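Local coordinates for MATE family efflux transporter (Vibrio cholerae, PDB 6IDP), which probably exports drugs and other toxic compounds across the bacterial inner membrane, driven by an inward flow of protons, at residues I130-L135 with G188-A193. Numbering follows the deposited sequence.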
loop_
_atom_site.group_PDB
_atom_site.type_symbol
_atom_site.label_atom_id
_atom_site.label_comp_id
_atom_site.label_asym_id
_atom_site.label_seq_id
_atom_site.Cartn_x
_atom_site.Cartn_y
_atom_site.Cartn_z
ATOM N N ILE A 130 7.655 19.465 16.786
ATOM C CA ILE A 130 6.484 18.592 16.675
ATOM C C ILE A 130 5.214 19.277 17.192
ATOM O O ILE A 130 4.116 19.025 16.686
ATOM C CB ILE A 130 6.716 17.250 17.428
ATOM C CG1 ILE A 130 7.020 16.124 16.437
ATOM C CG2 ILE A 130 5.506 16.850 18.260
ATOM C CD1 ILE A 130 8.165 16.417 15.508
ATOM N N ASP A 131 5.372 20.157 18.179
ATOM C CA ASP A 131 4.244 20.879 18.770
ATOM C C ASP A 131 3.402 21.611 17.730
ATOM O O ASP A 131 2.181 21.703 17.863
ATOM C CB ASP A 131 4.737 21.879 19.823
ATOM C CG ASP A 131 4.689 21.320 21.232
ATOM O OD1 ASP A 131 3.900 20.383 21.477
ATOM O OD2 ASP A 131 5.435 21.824 22.096
ATOM N N HIS A 132 4.051 22.128 16.692
ATOM C CA HIS A 132 3.326 22.830 15.642
ATOM C C HIS A 132 3.280 22.037 14.334
ATOM O O HIS A 132 2.339 22.183 13.551
ATOM C CB HIS A 132 3.939 24.215 15.403
ATOM C CG HIS A 132 5.394 24.185 15.054
ATOM N ND1 HIS A 132 5.845 24.041 13.760
ATOM C CD2 HIS A 132 6.500 24.290 15.829
ATOM C CE1 HIS A 132 7.167 24.054 13.753
ATOM N NE2 HIS A 132 7.588 24.203 14.995
ATOM N N TYR A 133 4.277 21.188 14.097
ATOM C CA TYR A 133 4.319 20.426 12.852
ATOM C C TYR A 133 3.200 19.391 12.768
ATOM O O TYR A 133 2.585 19.230 11.716
ATOM C CB TYR A 133 5.675 19.736 12.671
ATOM C CG TYR A 133 5.743 18.885 11.420
ATOM C CD1 TYR A 133 5.409 19.416 10.180
ATOM C CD2 TYR A 133 6.139 17.554 11.478
ATOM C CE1 TYR A 133 5.463 18.645 9.034
ATOM C CE2 TYR A 133 6.198 16.776 10.333
ATOM C CZ TYR A 133 5.861 17.329 9.116
ATOM O OH TYR A 133 5.917 16.564 7.974
ATOM N N TRP A 134 2.930 18.698 13.871
ATOM C CA TRP A 134 1.913 17.647 13.865
ATOM C C TRP A 134 0.503 18.206 13.713
ATOM O O TRP A 134 -0.393 17.504 13.253
ATOM C CB TRP A 134 2.000 16.795 15.135
ATOM C CG TRP A 134 3.042 15.720 15.057
ATOM C CD1 TRP A 134 4.099 15.668 14.197
ATOM C CD2 TRP A 134 3.120 14.534 15.860
ATOM N NE1 TRP A 134 4.835 14.530 14.419
ATOM C CE2 TRP A 134 4.256 13.817 15.436
ATOM C CE3 TRP A 134 2.344 14.012 16.899
ATOM C CZ2 TRP A 134 4.633 12.606 16.012
ATOM C CZ3 TRP A 134 2.721 12.809 17.471
ATOM C CH2 TRP A 134 3.855 12.120 17.026
ATOM N N LEU A 135 0.308 19.461 14.101
ATOM C CA LEU A 135 -0.969 20.125 13.872
ATOM C C LEU A 135 -1.281 20.143 12.381
ATOM O O LEU A 135 -2.327 19.654 11.944
ATOM C CB LEU A 135 -0.954 21.548 14.433
ATOM C CG LEU A 135 -0.974 21.642 15.959
ATOM C CD1 LEU A 135 -0.865 23.087 16.419
ATOM C CD2 LEU A 135 -2.236 20.993 16.504
ATOM N N GLY A 188 8.751 26.216 5.953
ATOM C CA GLY A 188 9.657 25.097 6.130
ATOM C C GLY A 188 8.975 23.755 6.285
ATOM O O GLY A 188 8.320 23.263 5.364
ATOM N N ILE A 189 9.138 23.162 7.463
ATOM C CA ILE A 189 8.592 21.841 7.736
ATOM C C ILE A 189 7.059 21.880 7.712
ATOM O O ILE A 189 6.418 20.943 7.239
ATOM C CB ILE A 189 9.122 21.292 9.091
ATOM C CG1 ILE A 189 8.804 19.804 9.245
ATOM C CG2 ILE A 189 8.617 22.121 10.275
ATOM C CD1 ILE A 189 9.527 18.922 8.250
ATOM N N ASP A 190 6.475 22.978 8.186
ATOM C CA ASP A 190 5.023 23.127 8.165
ATOM C C ASP A 190 4.524 23.330 6.738
ATOM O O ASP A 190 3.434 22.882 6.387
ATOM C CB ASP A 190 4.581 24.296 9.050
ATOM C CG ASP A 190 4.837 24.044 10.524
ATOM O OD1 ASP A 190 5.143 22.890 10.887
ATOM O OD2 ASP A 190 4.723 24.999 11.321
ATOM N N GLY A 191 5.333 23.997 5.921
ATOM C CA GLY A 191 4.973 24.291 4.546
ATOM C C GLY A 191 4.690 23.064 3.701
ATOM O O GLY A 191 3.812 23.087 2.838
ATOM N N ALA A 192 5.434 21.989 3.949
ATOM C CA ALA A 192 5.246 20.743 3.216
ATOM C C ALA A 192 3.877 20.139 3.513
ATOM O O ALA A 192 3.200 19.640 2.613
ATOM C CB ALA A 192 6.345 19.754 3.560
ATOM N N ALA A 193 3.478 20.187 4.780
ATOM C CA ALA A 193 2.190 19.658 5.202
ATOM C C ALA A 193 1.048 20.509 4.656
ATOM O O ALA A 193 0.012 19.984 4.243
ATOM C CB ALA A 193 2.122 19.584 6.717
#
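Tyr-133 and Asp-190 bring their CA atoms within 5.5 Å of each other where two nearly parallel helical segments, 13° apart, run side by side with axes 9.1 Å apart. A His-carboxylate hydrogen bond and the packing of Tyr-133 on Ile-189 join them. With CG between the backbone N and the carbonyl carbon (chi1 57°), the His-132 ring turns its ND1 edge to Asp-190, ring and carboxylate planes steeply inclined to each other, and ND1 donates to Asp-190 OD2 at 2.9 Å. OD2 accepts with its syn lone pair; the bond is bent, 139° at the hydrogen, and OD2 is tilted out of the imidazole plane. A weak second branch runs from His-132 ND1 to Asp-190 OD1 at 3.2 Å. The bond probably stabilises the carboxylate's negative charge, and the weak branch may help to hold its orientation. The carboxylate also lies almost coplanar with the Tyr-133 ring, meeting its edge with OD1 3.6 Å from CD1. Over one face of that ring comes Ile-189, whose CG1 stands 3.6 Å from the centroid in a CH-pi contact. The backbone O of Ile-189 comes within 3.1 Å of Tyr-133 CE1, where Ala-193 CB adds a looser touch. Together these contacts join the early part of helix 124-156 to the start of helix 189-213 in this all-helical MATE transporter. Trp-136, further along helix 124-156, packs against Asp-190 and Ala-193, Arg-113 of helix 113-119 pairs with Asp-131, and Leu-42 touches Ile-189.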